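Local coordinates for BrkA translocator (Bordetella pertussis, PDB 3QQ2), which forms the outer-membrane beta-barrel pore that translocates its passenger domain to the cell surface, the whole protein inhibiting classical-pathway complement activation, at residues P23-F28 against L49-D54; L150-F155 against F196-A201; M163-S168 against N185-G190; A260-A265 against W274-G279. The protein carries 1 engineered substitution. All coordinates share one frame; numbering follows the deposited sequence.

Overall arrangement
From the N terminus, interaction 1 comes first: strands 21-34 and 42-57 fold back on each other as a hairpin. Interaction 2 then joins 150-155 to 196-201 and closes a long excursion, inside which interaction 3, between 163-168 and 185-190, is nested. Both lie between strands 154-173 and 186-201, with centres 36 Å apart on opposite sides of the chain's centre. Interaction 4 is the last hairpin, strands 256-267 and 271-282. Interactions 1 and 4 touch, Thr27 N lying 3.0 Å from Ala278 O, where the first strand pairs with the last and the autotransporter barrel closes. None of the four cross along the chain.

Interaction 1 (P23-F28 against L49-D54); sequences PWARTF and LEIGLD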
loop_
_atom_site.group_PDB
_atom_site.type_symbol
_atom_site.label_atom_id
_atom_site.label_comp_id
_atom_site.label_asym_id
_atom_site.label_seq_id
_atom_site.Cartn_x
_atom_site.Cartn_y
_atom_site.Cartn_z
ATOM N N PRO A 23 22.844 -6.141 37.496
ATOM C CA PRO A 23 22.640 -6.214 36.065
ATOM C C PRO A 23 21.900 -7.486 35.752
ATOM O O PRO A 23 21.959 -8.429 36.544
ATOM C CB PRO A 23 24.060 -6.333 35.534
ATOM C CG PRO A 23 24.754 -7.119 36.567
ATOM C CD PRO A 23 24.191 -6.610 37.870
ATOM N N TRP A 24 21.211 -7.521 34.616
ATOM C CA TRP A 24 20.495 -8.735 34.172
ATOM C C TRP A 24 20.396 -8.827 32.653
ATOM O O TRP A 24 20.469 -7.825 31.966
ATOM C CB TRP A 24 19.113 -8.866 34.838
ATOM C CG TRP A 24 18.222 -7.694 34.648
ATOM C CD1 TRP A 24 18.051 -6.647 35.507
ATOM C CD2 TRP A 24 17.349 -7.441 33.536
ATOM N NE1 TRP A 24 17.125 -5.754 35.001
ATOM C CE2 TRP A 24 16.674 -6.224 33.798
ATOM C CE3 TRP A 24 17.058 -8.132 32.356
ATOM C CZ2 TRP A 24 15.751 -5.678 32.917
ATOM C CZ3 TRP A 24 16.132 -7.594 31.489
ATOM C CH2 TRP A 24 15.494 -6.372 31.766
ATOM N N ALA A 25 20.284 -10.038 32.132
ATOM C CA ALA A 25 19.995 -10.214 30.723
ATOM C C ALA A 25 18.910 -11.261 30.521
ATOM O O ALA A 25 18.897 -12.315 31.181
ATOM C CB ALA A 25 21.254 -10.595 29.957
ATOM N N ARG A 26 17.988 -10.986 29.607
ATOM C CA ARG A 26 16.955 -11.984 29.313
ATOM C C ARG A 26 16.721 -12.134 27.840
ATOM O O ARG A 26 16.507 -11.155 27.136
ATOM C CB ARG A 26 15.638 -11.679 30.033
ATOM C CG ARG A 26 14.866 -10.489 29.498
ATOM C CD ARG A 26 13.516 -10.412 30.206
ATOM N NE ARG A 26 12.469 -9.799 29.389
ATOM C CZ ARG A 26 11.710 -10.469 28.534
ATOM N NH1 ARG A 26 11.884 -11.775 28.365
ATOM N NH2 ARG A 26 10.780 -9.839 27.843
ATOM N N THR A 27 16.771 -13.371 27.380
ATOM C CA THR A 27 16.403 -13.667 26.014
ATOM C C THR A 27 15.032 -14.361 25.984
ATOM O O THR A 27 14.529 -14.786 27.022
ATOM C CB THR A 27 17.490 -14.493 25.322
ATOM O OG1 THR A 27 17.086 -14.736 23.982
ATOM C CG2 THR A 27 17.697 -15.835 26.020
ATOM N N PHE A 28 14.426 -14.455 24.805
ATOM C CA PHE A 28 13.119 -15.103 24.643
ATOM C C PHE A 28 12.786 -15.319 23.187
ATOM O O PHE A 28 13.345 -14.654 22.307
ATOM C CB PHE A 28 12.001 -14.274 25.269
ATOM C CG PHE A 28 11.714 -12.987 24.541
ATOM C CD1 PHE A 28 12.507 -11.859 24.741
ATOM C CD2 PHE A 28 10.648 -12.893 23.665
ATOM C CE1 PHE A 28 12.244 -10.669 24.070
ATOM C CE2 PHE A 28 10.389 -11.696 23.000
ATOM C CZ PHE A 28 11.193 -10.591 23.202
ATOM N N LEU A 49 15.894 -9.828 23.064
ATOM C CA LEU A 49 16.956 -9.765 24.052
ATOM C C LEU A 49 16.840 -8.473 24.841
ATOM O O LEU A 49 16.953 -7.402 24.278
ATOM C CB LEU A 49 18.291 -9.831 23.343
ATOM C CG LEU A 49 19.595 -10.035 24.123
ATOM C CD1 LEU A 49 20.237 -8.695 24.548
ATOM C CD2 LEU A 49 19.429 -10.970 25.321
ATOM N N GLU A 50 16.589 -8.567 26.139
ATOM C CA GLU A 50 16.675 -7.403 27.032
ATOM C C GLU A 50 17.964 -7.365 27.878
ATOM O O GLU A 50 18.576 -8.407 28.171
ATOM C CB GLU A 50 15.447 -7.305 27.921
ATOM C CG GLU A 50 14.485 -6.307 27.376
ATOM C CD GLU A 50 13.089 -6.361 28.000
ATOM O OE1 GLU A 50 12.685 -7.406 28.594
ATOM O OE2 GLU A 50 12.382 -5.333 27.857
ATOM N N ILE A 51 18.385 -6.166 28.255
ATOM C CA ILE A 51 19.497 -6.048 29.188
ATOM C C ILE A 51 19.170 -4.947 30.155
ATOM O O ILE A 51 18.546 -3.972 29.766
ATOM C CB ILE A 51 20.840 -5.862 28.466
ATOM C CG1 ILE A 51 21.796 -6.899 28.959
ATOM C CG2 ILE A 51 21.422 -4.465 28.611
ATOM C CD1 ILE A 51 22.382 -7.587 27.827
ATOM N N GLY A 52 19.535 -5.103 31.417
ATOM C CA GLY A 52 19.028 -4.170 32.389
ATOM C C GLY A 52 19.678 -4.133 33.744
ATOM O O GLY A 52 20.455 -5.016 34.116
ATOM N N LEU A 53 19.337 -3.098 34.496
ATOM C CA LEU A 53 19.982 -2.816 35.754
ATOM C C LEU A 53 18.987 -2.090 36.641
ATOM O O LEU A 53 18.214 -1.258 36.170
ATOM C CB LEU A 53 21.240 -1.973 35.502
ATOM C CG LEU A 53 21.878 -1.210 36.663
ATOM C CD1 LEU A 53 22.548 -2.122 37.665
ATOM C CD2 LEU A 53 22.878 -0.228 36.131
ATOM N N ASP A 54 18.985 -2.433 37.921
ATOM C CA ASP A 54 18.165 -1.733 38.909
ATOM C C ASP A 54 18.968 -1.571 40.190
ATOM O O ASP A 54 19.913 -2.313 40.411
ATOM C CB ASP A 54 16.850 -2.479 39.180
ATOM C CG ASP A 54 17.041 -3.972 39.290
ATOM O OD1 ASP A 54 16.997 -4.662 38.252
ATOM O OD2 ASP A 54 17.255 -4.459 40.416
#
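The Trp24 indole lies across the backbone of Gly52: Gly52 CA sits 3.7 Å from the centroid of the five-membered ring and 22° off its normal, a CH-pi contact over the face. A chi1 of 56° sets CG between the backbone N and the carbonyl carbon, which swings the ring over the partner strand. At the ring's edge, CZ3 meets Glu50 CB at 3.6 Å, and the ring plane stands almost square to the carboxylate. The indole NE1 is hydrogen-bonded to Tyr95 OH, which also binds Asp54 OD1.

Beside it, Arg26 and Glu50 point the same way, and Arg26 NE forms a salt bridge of 2.5 Å to Glu50 OE1, bent to 137° at the hydrogen. NE meets OE1 nearly end-on to its C-O bond, and the oxygen is tilted from the guanidinium plane. The other carboxylate oxygen, OE2, is taken by Arg111 and His91, so the buried Glu50 is gripped through both oxygens and would probably be kept ionised. This is the first hairpin of the autotransporter beta-barrel. The face bearing Trp24, Arg26 and Glu50 is consistent with a pore lining, and the face with Pro23, Ala25, Ile51 and Leu53 with a membrane-facing wall.

On that second face, Ala25 CB touches Ile51 CD1 at 3.9 Å. Backbone bonds at Trp24-Gly52 (Trp24 N to Gly52 O, 2.7 Å) and Arg26-Glu50 (Arg26 N to Glu50 O, 3.0 Å) fix the antiparallel register.

Interaction 2 (L150-F155 against F196-A201); sequences LPNDWF and FGRRIA
One face of the Trp154 indole is covered by the aliphatic part of Arg198: CB stands 3.7 Å above the ring plane, over its centre, and CD makes a CH-pi contact 3.6 Å from the centroid of the five-membered ring. Asn152 CB lies in plane at the edge of the same indole. The Phe155 ring lies on the opposite side of the sheet from Trp154, and one of its faces carries the backbone of Gly197, whose N is centred 3.7 Å above it; a first torsion that sets CG between the backbone N and the carbonyl carbon turns the ring across the glycine. Arg147 adds a cation-pi contact to Phe155. Phe196 presents an edge instead, with Phe155 O in its plane, 3.7 Å from Phe196 CD1.

Beyond the indole the Arg198 chain, with CG anti to the backbone N and a bend at chi3, carries NE to Asn152 OD1, a weak bond of 3.1 Å with an angle of only 124°. The amide and guanidinium planes are 41° apart, though the placing of the guanidinium end is doubtful.

The backbone gives firmer evidence of pairing. Arg199 N points almost straight (176°) at Asp153 O over 2.7 Å, approaching from above the carbonyl plane, and Gly197 N reaches Phe155 O at 3.1 Å. Asn152 and Asp153 both have left-handed backbone angles, which lets the chain reverse tightly before strand 154-173 starts. This tight turn between strands 130-149 and 154-173, laid against the end of strand 186-201, is consistent with the short turns at the periplasmic end of outer-membrane beta-barrels.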
loop_
_atom_site.group_PDB
_atom_site.type_symbol
_atom_site.label_atom_id
_atom_site.label_comp_id
_atom_site.label_asym_id
_atom_site.label_seq_id
_atom_site.Cartn_x
_atom_site.Cartn_y
_atom_site.Cartn_z
ATOM N N LEU A 150 3.500 -23.161 51.401
ATOM C CA LEU A 150 2.759 -24.314 51.880
ATOM C C LEU A 150 3.759 -25.307 52.492
ATOM O O LEU A 150 4.960 -25.186 52.242
ATOM C CB LEU A 150 2.006 -24.959 50.712
ATOM C CG LEU A 150 1.543 -24.084 49.536
ATOM C CD1 LEU A 150 1.526 -24.912 48.269
ATOM C CD2 LEU A 150 0.181 -23.425 49.762
ATOM N N PRO A 151 3.277 -26.292 53.284
ATOM C CA PRO A 151 4.120 -27.338 53.876
ATOM C C PRO A 151 5.156 -27.908 52.913
ATOM O O PRO A 151 4.814 -28.185 51.759
ATOM C CB PRO A 151 3.114 -28.447 54.203
ATOM C CG PRO A 151 1.859 -28.068 53.489
ATOM C CD PRO A 151 1.860 -26.586 53.524
ATOM N N ASN A 152 6.400 -28.078 53.392
ATOM C CA ASN A 152 7.496 -28.725 52.637
ATOM C C ASN A 152 8.056 -27.807 51.541
ATOM O O ASN A 152 8.620 -28.265 50.542
ATOM C CB ASN A 152 7.014 -30.079 52.079
ATOM C CG ASN A 152 8.144 -31.033 51.740
ATOM O OD1 ASN A 152 8.819 -30.873 50.720
ATOM N ND2 ASN A 152 8.312 -32.071 52.562
ATOM N N ASP A 153 7.880 -26.500 51.743
ATOM C CA ASP A 153 8.470 -25.442 50.899
ATOM C C ASP A 153 7.875 -25.265 49.504
ATOM O O ASP A 153 8.424 -24.523 48.691
ATOM C CB ASP A 153 9.991 -25.609 50.797
ATOM C CG ASP A 153 10.622 -25.927 52.117
ATOM O OD1 ASP A 153 10.610 -25.047 53.010
ATOM O OD2 ASP A 153 11.107 -27.073 52.268
ATOM N N TRP A 154 6.773 -25.964 49.228
ATOM C CA TRP A 154 5.944 -25.716 48.050
ATOM C C TRP A 154 5.240 -24.376 48.215
ATOM O O TRP A 154 4.792 -24.032 49.305
ATOM C CB TRP A 154 4.862 -26.794 47.905
ATOM C CG TRP A 154 5.334 -28.180 47.624
ATOM C CD1 TRP A 154 5.722 -29.102 48.541
ATOM C CD2 TRP A 154 5.424 -28.828 46.342
ATOM N NE1 TRP A 154 6.065 -30.281 47.921
ATOM C CE2 TRP A 154 5.891 -30.143 46.571
ATOM C CE3 TRP A 154 5.155 -28.428 45.025
ATOM C CZ2 TRP A 154 6.108 -31.063 45.533
ATOM C CZ3 TRP A 154 5.366 -29.349 43.990
ATOM C CH2 TRP A 154 5.841 -30.649 44.256
ATOM N N PHE A 155 5.117 -23.630 47.130
ATOM C CA PHE A 155 4.399 -22.359 47.178
ATOM C C PHE A 155 3.282 -22.303 46.160
ATOM O O PHE A 155 3.262 -23.059 45.190
ATOM C CB PHE A 155 5.351 -21.175 46.956
ATOM C CG PHE A 155 6.052 -21.208 45.635
ATOM C CD1 PHE A 155 7.120 -22.062 45.422
ATOM C CD2 PHE A 155 5.639 -20.396 44.603
ATOM C CE1 PHE A 155 7.764 -22.102 44.204
ATOM C CE2 PHE A 155 6.280 -20.432 43.370
ATOM C CZ PHE A 155 7.337 -21.289 43.169
ATOM N N PHE A 196 2.531 -23.198 40.834
ATOM C CA PHE A 196 2.809 -24.018 41.995
ATOM C C PHE A 196 4.223 -24.499 41.893
ATOM O O PHE A 196 4.597 -25.078 40.882
ATOM C CB PHE A 196 1.948 -25.270 42.008
ATOM C CG PHE A 196 0.535 -25.034 42.399
ATOM C CD1 PHE A 196 0.232 -24.338 43.560
ATOM C CD2 PHE A 196 -0.501 -25.530 41.606
ATOM C CE1 PHE A 196 -1.080 -24.126 43.934
ATOM C CE2 PHE A 196 -1.816 -25.320 41.955
ATOM C CZ PHE A 196 -2.118 -24.620 43.129
ATOM N N GLY A 197 5.014 -24.313 42.937
ATOM C CA GLY A 197 6.338 -24.911 42.936
ATOM C C GLY A 197 6.798 -25.356 44.301
ATOM O O GLY A 197 6.061 -25.254 45.293
ATOM N N ARG A 198 8.027 -25.863 44.338
ATOM C CA ARG A 198 8.726 -26.150 45.590
ATOM C C ARG A 198 10.053 -25.383 45.608
ATOM O O ARG A 198 10.800 -25.390 44.619
ATOM C CB ARG A 198 8.915 -27.668 45.792
ATOM C CG ARG A 198 9.652 -28.080 47.074
ATOM C CD ARG A 198 9.292 -29.501 47.480
ATOM N NE ARG A 198 10.379 -30.241 48.131
ATOM C CZ ARG A 198 11.245 -31.033 47.490
ATOM N NH1 ARG A 198 11.161 -31.184 46.164
ATOM N NH2 ARG A 198 12.199 -31.673 48.170
ATOM N N ARG A 199 10.309 -24.690 46.718
ATOM C CA ARG A 199 11.601 -24.053 46.956
ATOM C C ARG A 199 12.514 -25.156 47.478
ATOM O O ARG A 199 12.276 -25.697 48.556
ATOM C CB ARG A 199 11.462 -22.927 47.985
ATOM C CG ARG A 199 12.785 -22.317 48.460
ATOM C CD ARG A 199 13.144 -21.027 47.722
ATOM N NE ARG A 199 12.331 -19.887 48.165
ATOM C CZ ARG A 199 12.096 -18.785 47.443
ATOM N NH1 ARG A 199 12.611 -18.641 46.225
ATOM N NH2 ARG A 199 11.336 -17.811 47.935
ATOM N N ILE A 200 13.537 -25.523 46.717
ATOM C CA ILE A 200 14.359 -26.611 47.178
ATOM C C ILE A 200 15.888 -26.343 47.288
ATOM O O ILE A 200 16.569 -25.978 46.307
ATOM C CB ILE A 200 14.140 -27.827 46.259
ATOM C CG1 ILE A 200 12.708 -28.348 46.395
ATOM C CG2 ILE A 200 15.144 -28.924 46.578
ATOM C CD1 ILE A 200 12.226 -29.128 45.193
ATOM N N ALA A 201 16.401 -26.500 48.514
ATOM C CA ALA A 201 17.758 -26.069 48.873
ATOM C C ALA A 201 18.795 -27.187 48.738
ATOM O O ALA A 201 18.721 -28.183 49.436
ATOM C CB ALA A 201 17.779 -25.458 50.285
#

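Interaction 3 (M163-S168 against N185-G190); sequences MLWRTS and NTATLG
Met163 and Leu189 exchange paired backbone hydrogen bonds, N to O in both directions at 2.7 Å. Trp165 and Ala187 are paired in the same two-way manner, with slightly longer bonds, and Thr167 N reaches Asn185 O at 3.0 Å. The axes of the two short segments approach to 4.7 Å and run 167° from each other, regular antiparallel neighbours in the wall of the autotransporter beta-barrel.

Side chains alternate between two faces. On one, Leu164 lies alongside Thr188, and Arg166 alongside Thr186, with Arg166 CG 3.3 Å from Thr186 CB. On the other, which is consistent with the barrel interior, Met163 CB meets Leu189 CB at 3.8 Å, the two chains pointing the same way, while Trp165 spreads over Ala187. Its chi1 of 64° brings the indole across to the neighbouring strand, where Ala187 CB stands 3.5 Å above the ring plane, offset toward the rim. Lys221 and Glu219 of strand 207-221 lie against Ala187 and Leu189 on the far flank, and Asn185 packs on Asn176 of the second subunit.

The Asn185 amide is turned 81° from the indole plane, and its ND2 lies 3.1 Å from Trp165 CZ3 and 3.2 Å from Thr167 CG2.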
loop_
_atom_site.group_PDB
_atom_site.type_symbol
_atom_site.label_atom_id
_atom_site.label_comp_id
_atom_site.label_asym_id
_atom_site.label_seq_id
_atom_site.Cartn_x
_atom_site.Cartn_y
_atom_site.Cartn_z
ATOM N N MET A 163 -1.724 -5.008 30.646
ATOM C CA MET A 163 -0.718 -4.495 29.722
ATOM C C MET A 163 -1.374 -3.534 28.712
ATOM O O MET A 163 -2.423 -3.840 28.149
ATOM C CB MET A 163 -0.018 -5.671 29.034
ATOM C CG MET A 163 0.641 -5.377 27.705
ATOM S SD MET A 163 2.434 -5.296 27.833
ATOM C CE MET A 163 2.870 -5.063 26.110
ATOM N N LEU A 164 -0.778 -2.354 28.524
ATOM C CA LEU A 164 -1.255 -1.375 27.539
ATOM C C LEU A 164 -0.149 -1.125 26.541
ATOM O O LEU A 164 1.004 -1.003 26.925
ATOM C CB LEU A 164 -1.654 -0.038 28.189
ATOM C CG LEU A 164 -2.620 0.101 29.393
ATOM C CD1 LEU A 164 -3.198 1.532 29.519
ATOM C CD2 LEU A 164 -3.773 -0.918 29.397
ATOM N N TRP A 165 -0.477 -1.071 25.260
ATOM C CA TRP A 165 0.518 -0.624 24.308
ATOM C C TRP A 165 -0.037 0.008 23.047
ATOM O O TRP A 165 -1.143 -0.339 22.617
ATOM C CB TRP A 165 1.471 -1.749 23.963
ATOM C CG TRP A 165 0.854 -2.860 23.296
ATOM C CD1 TRP A 165 0.365 -3.968 23.876
ATOM C CD2 TRP A 165 0.662 -3.011 21.891
ATOM N NE1 TRP A 165 -0.136 -4.819 22.926
ATOM C CE2 TRP A 165 0.039 -4.254 21.691
ATOM C CE3 TRP A 165 0.943 -2.206 20.775
ATOM C CZ2 TRP A 165 -0.315 -4.725 20.418
ATOM C CZ3 TRP A 165 0.599 -2.676 19.502
ATOM C CH2 TRP A 165 -0.023 -3.923 19.338
ATOM N N ARG A 166 0.741 0.934 22.472
ATOM C CA ARG A 166 0.387 1.557 21.215
ATOM C C ARG A 166 1.480 1.455 20.190
ATOM O O ARG A 166 2.650 1.592 20.481
ATOM C CB ARG A 166 -0.061 3.016 21.353
ATOM C CG ARG A 166 -1.095 3.362 20.231
ATOM C CD ARG A 166 -1.058 4.793 19.654
ATOM N NE ARG A 166 -2.003 5.705 20.307
ATOM C CZ ARG A 166 -1.662 6.681 21.156
ATOM N NH1 ARG A 166 -0.386 6.908 21.476
ATOM N NH2 ARG A 166 -2.607 7.451 21.679
ATOM N N THR A 167 1.055 1.233 18.965
ATOM C CA THR A 167 1.899 1.262 17.805
ATOM C C THR A 167 1.480 2.499 17.022
ATOM O O THR A 167 0.319 2.918 17.119
ATOM C CB THR A 167 1.692 -0.047 17.031
ATOM O OG1 THR A 167 2.934 -0.750 16.979
ATOM C CG2 THR A 167 1.103 0.160 15.613
ATOM N N SER A 168 2.416 3.101 16.286
ATOM C CA SER A 168 2.139 4.322 15.510
ATOM C C SER A 168 1.730 3.969 14.097
ATOM O O SER A 168 2.036 2.869 13.628
ATOM C CB SER A 168 3.344 5.264 15.489
ATOM O OG SER A 168 4.394 4.769 14.671
ATOM N N ASN A 185 -2.707 0.708 15.471
ATOM C CA ASN A 185 -3.428 -0.058 16.476
ATOM C C ASN A 185 -2.927 0.259 17.897
ATOM O O ASN A 185 -1.795 0.672 18.078
ATOM C CB ASN A 185 -3.318 -1.547 16.170
ATOM C CG ASN A 185 -1.878 -1.999 15.980
ATOM O OD1 ASN A 185 -1.529 -2.554 14.929
ATOM N ND2 ASN A 185 -1.029 -1.759 16.988
ATOM N N THR A 186 -3.793 0.052 18.883
ATOM C CA THR A 186 -3.575 0.419 20.284
ATOM C C THR A 186 -4.325 -0.601 21.155
ATOM O O THR A 186 -5.550 -0.658 21.108
ATOM C CB THR A 186 -4.058 1.879 20.564
ATOM O OG1 THR A 186 -4.306 2.070 21.957
ATOM C CG2 THR A 186 -5.335 2.198 19.816
ATOM N N ALA A 187 -3.595 -1.396 21.947
ATOM C CA ALA A 187 -4.167 -2.620 22.581
ATOM C C ALA A 187 -3.980 -2.852 24.098
ATOM O O ALA A 187 -2.856 -2.825 24.607
ATOM C CB ALA A 187 -3.698 -3.874 21.811
ATOM N N THR A 188 -5.087 -3.139 24.787
ATOM C CA THR A 188 -5.078 -3.634 26.177
ATOM C C THR A 188 -4.969 -5.171 26.312
ATOM O O THR A 188 -5.503 -5.907 25.491
ATOM C CB THR A 188 -6.312 -3.120 26.953
ATOM O OG1 THR A 188 -6.047 -1.792 27.424
ATOM C CG2 THR A 188 -6.631 -4.004 28.150
ATOM N N LEU A 189 -4.229 -5.626 27.330
ATOM C CA LEU A 189 -4.175 -7.029 27.755
ATOM C C LEU A 189 -4.462 -7.130 29.220
ATOM O O LEU A 189 -4.003 -6.296 30.007
ATOM C CB LEU A 189 -2.809 -7.668 27.516
ATOM C CG LEU A 189 -2.611 -8.429 26.204
ATOM C CD1 LEU A 189 -2.664 -7.467 24.999
ATOM C CD2 LEU A 189 -1.323 -9.265 26.199
ATOM N N GLY A 190 -5.254 -8.152 29.557
ATOM C CA GLY A 190 -5.432 -8.649 30.930
ATOM C C GLY A 190 -4.766 -10.014 30.984
ATOM O O GLY A 190 -4.789 -10.745 29.984
#

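Interaction 4 (A260-A265 against W274-G279); sequences ASYEYA and WSFHAG
Tyr262 and Phe276 are directly opposed as a non-hydrogen-bonded pair in the last hairpin of the autotransporter beta-barrel, their side chains crossing at a slant, with ring planes 28° apart and centroids 5.5 Å apart. The rings are slid so far that they barely overlap, and the contact is confined to their rims, Tyr262 CD2 to Phe276 CE2 at 3.6 Å. The two first torsions differ: Tyr262 CG is anti to its backbone N (chi1 166°), whereas Phe276 CG is anti to its carbonyl carbon. Both rings lie on the surface, where they may meet lipid.

Tyr262 crosses Trp274 at about a right angle. The edge of the phenol ring, at CE2, meets Trp274 CB at 3.7 Å, and the tyrosine hydroxyl is hydrogen-bonded to Pro273 O just before that tryptophan. The Trp274 indole itself leads away to Ser29 and Arg31 of strand 21-34, the neighbour that closes the barrel.

The other face carries polar groups. Glu263 extends from its strand to a salt bridge with Arg213, and Ser275 OG is hydrogen-bonded to Glu30. Between the backbones, Ser261 N gives a 2.9 Å bond to His277 O, in the carbonyl plane, and His277 N returns one of 3.3 Å to Ser261 O. The pairing is looser at Glu263 and Ser275. On the face shared by Ser261 and His277, the hydroxyl OG of Ser261 lies near the plane of the imidazole at its edge, 3.6 Å from His277 CB and 3.8 Å from His277 ND1.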
loop_
_atom_site.group_PDB
_atom_site.type_symbol
_atom_site.label_atom_id
_atom_site.label_comp_id
_atom_site.label_asym_id
_atom_site.label_seq_id
_atom_site.Cartn_x
_atom_site.Cartn_y
_atom_site.Cartn_z
ATOM N N ALA A 260 14.682 -20.242 33.565
ATOM C CA ALA A 260 14.279 -20.737 32.268
ATOM C C ALA A 260 12.839 -21.228 32.417
ATOM O O ALA A 260 12.477 -21.767 33.459
ATOM C CB ALA A 260 15.215 -21.856 31.787
ATOM N N SER A 261 12.017 -20.986 31.397
ATOM C CA SER A 261 10.647 -21.482 31.366
ATOM C C SER A 261 10.238 -21.870 29.970
ATOM O O SER A 261 10.785 -21.376 28.990
ATOM C CB SER A 261 9.665 -20.451 31.915
ATOM O OG SER A 261 9.697 -19.260 31.156
ATOM N N TYR A 262 9.274 -22.778 29.890
ATOM C CA TYR A 262 8.639 -23.105 28.632
ATOM C C TYR A 262 7.172 -22.796 28.794
ATOM O O TYR A 262 6.635 -22.938 29.892
ATOM C CB TYR A 262 8.860 -24.571 28.287
ATOM C CG TYR A 262 7.970 -25.089 27.182
ATOM C CD1 TYR A 262 7.220 -26.256 27.365
ATOM C CD2 TYR A 262 7.872 -24.426 25.953
ATOM C CE1 TYR A 262 6.392 -26.759 26.358
ATOM C CE2 TYR A 262 7.037 -24.915 24.934
ATOM C CZ TYR A 262 6.299 -26.088 25.150
ATOM O OH TYR A 262 5.458 -26.594 24.175
ATOM N N GLU A 263 6.544 -22.322 27.718
ATOM C CA GLU A 263 5.107 -22.050 27.713
ATOM C C GLU A 263 4.447 -22.452 26.400
ATOM O O GLU A 263 5.019 -22.272 25.322
ATOM C CB GLU A 263 4.824 -20.589 28.027
ATOM C CG GLU A 263 3.483 -20.405 28.678
ATOM C CD GLU A 263 3.191 -18.963 29.112
ATOM O OE1 GLU A 263 3.374 -18.643 30.317
ATOM O OE2 GLU A 263 2.756 -18.152 28.260
ATOM N N TYR A 264 3.251 -23.028 26.524
ATOM C CA TYR A 264 2.388 -23.388 25.407
ATOM C C TYR A 264 1.003 -22.773 25.633
ATOM O O TYR A 264 0.523 -22.733 26.767
ATOM C CB TYR A 264 2.271 -24.910 25.293
ATOM C CG TYR A 264 1.208 -25.356 24.307
ATOM C CD1 TYR A 264 0.257 -26.332 24.637
ATOM C CD2 TYR A 264 1.138 -24.778 23.031
ATOM C CE1 TYR A 264 -0.731 -26.732 23.690
ATOM C CE2 TYR A 264 0.163 -25.157 22.101
ATOM C CZ TYR A 264 -0.760 -26.127 22.427
ATOM O OH TYR A 264 -1.684 -26.451 21.467
ATOM N N ALA A 265 0.378 -22.271 24.567
ATOM C CA ALA A 265 -0.972 -21.699 24.650
ATOM C C ALA A 265 -1.871 -22.023 23.449
ATOM O O ALA A 265 -1.439 -21.993 22.287
ATOM C CB ALA A 265 -0.907 -20.219 24.856
ATOM N N TRP A 274 5.076 -23.037 20.973
ATOM C CA TRP A 274 6.215 -22.889 21.894
ATOM C C TRP A 274 6.621 -21.471 22.197
ATOM O O TRP A 274 6.556 -20.609 21.353
ATOM C CB TRP A 274 7.439 -23.688 21.441
ATOM C CG TRP A 274 7.856 -23.471 20.051
ATOM C CD1 TRP A 274 7.535 -24.241 18.974
ATOM C CD2 TRP A 274 8.715 -22.434 19.567
ATOM N NE1 TRP A 274 8.124 -23.733 17.831
ATOM C CE2 TRP A 274 8.853 -22.624 18.168
ATOM C CE3 TRP A 274 9.376 -21.353 20.173
ATOM C CZ2 TRP A 274 9.621 -21.778 17.371
ATOM C CZ3 TRP A 274 10.134 -20.502 19.372
ATOM C CH2 TRP A 274 10.251 -20.725 17.987
ATOM N N SER A 275 7.070 -21.254 23.424
ATOM C CA SER A 275 7.474 -19.954 23.888
ATOM C C SER A 275 8.493 -20.169 24.999
ATOM O O SER A 275 8.141 -20.638 26.092
ATOM C CB SER A 275 6.254 -19.207 24.419
ATOM O OG SER A 275 6.613 -18.124 25.275
ATOM N N PHE A 276 9.750 -19.829 24.709
ATOM C CA PHE A 276 10.874 -19.983 25.643
ATOM C C PHE A 276 11.327 -18.642 26.201
ATOM O O PHE A 276 11.331 -17.648 25.491
ATOM C CB PHE A 276 12.054 -20.655 24.945
ATOM C CG PHE A 276 11.700 -21.945 24.248
ATOM C CD1 PHE A 276 11.648 -22.010 22.853
ATOM C CD2 PHE A 276 11.415 -23.107 24.981
ATOM C CE1 PHE A 276 11.311 -23.218 22.191
ATOM C CE2 PHE A 276 11.081 -24.325 24.329
ATOM C CZ PHE A 276 11.031 -24.379 22.937
ATOM N N HIS A 277 11.671 -18.619 27.484
ATOM C CA HIS A 277 12.314 -17.480 28.131
ATOM C C HIS A 277 13.483 -18.026 28.940
ATOM O O HIS A 277 13.350 -19.029 29.642
ATOM C CB HIS A 277 11.375 -16.771 29.111
ATOM C CG HIS A 277 10.189 -16.100 28.485
ATOM N ND1 HIS A 277 8.903 -16.598 28.598
ATOM C CD2 HIS A 277 10.077 -14.940 27.794
ATOM C CE1 HIS A 277 8.057 -15.794 27.970
ATOM N NE2 HIS A 277 8.745 -14.779 27.475
ATOM N N ALA A 278 14.628 -17.367 28.842
ATOM C CA ALA A 278 15.797 -17.691 29.658
ATOM C C ALA A 278 16.251 -16.380 30.226
ATOM O O ALA A 278 16.171 -15.364 29.547
ATOM C CB ALA A 278 16.886 -18.287 28.818
ATOM N N GLY A 279 16.711 -16.377 31.465
ATOM C CA GLY A 279 17.145 -15.129 32.072
ATOM C C GLY A 279 18.249 -15.331 33.079
ATOM O O GLY A 279 18.222 -16.330 33.798
#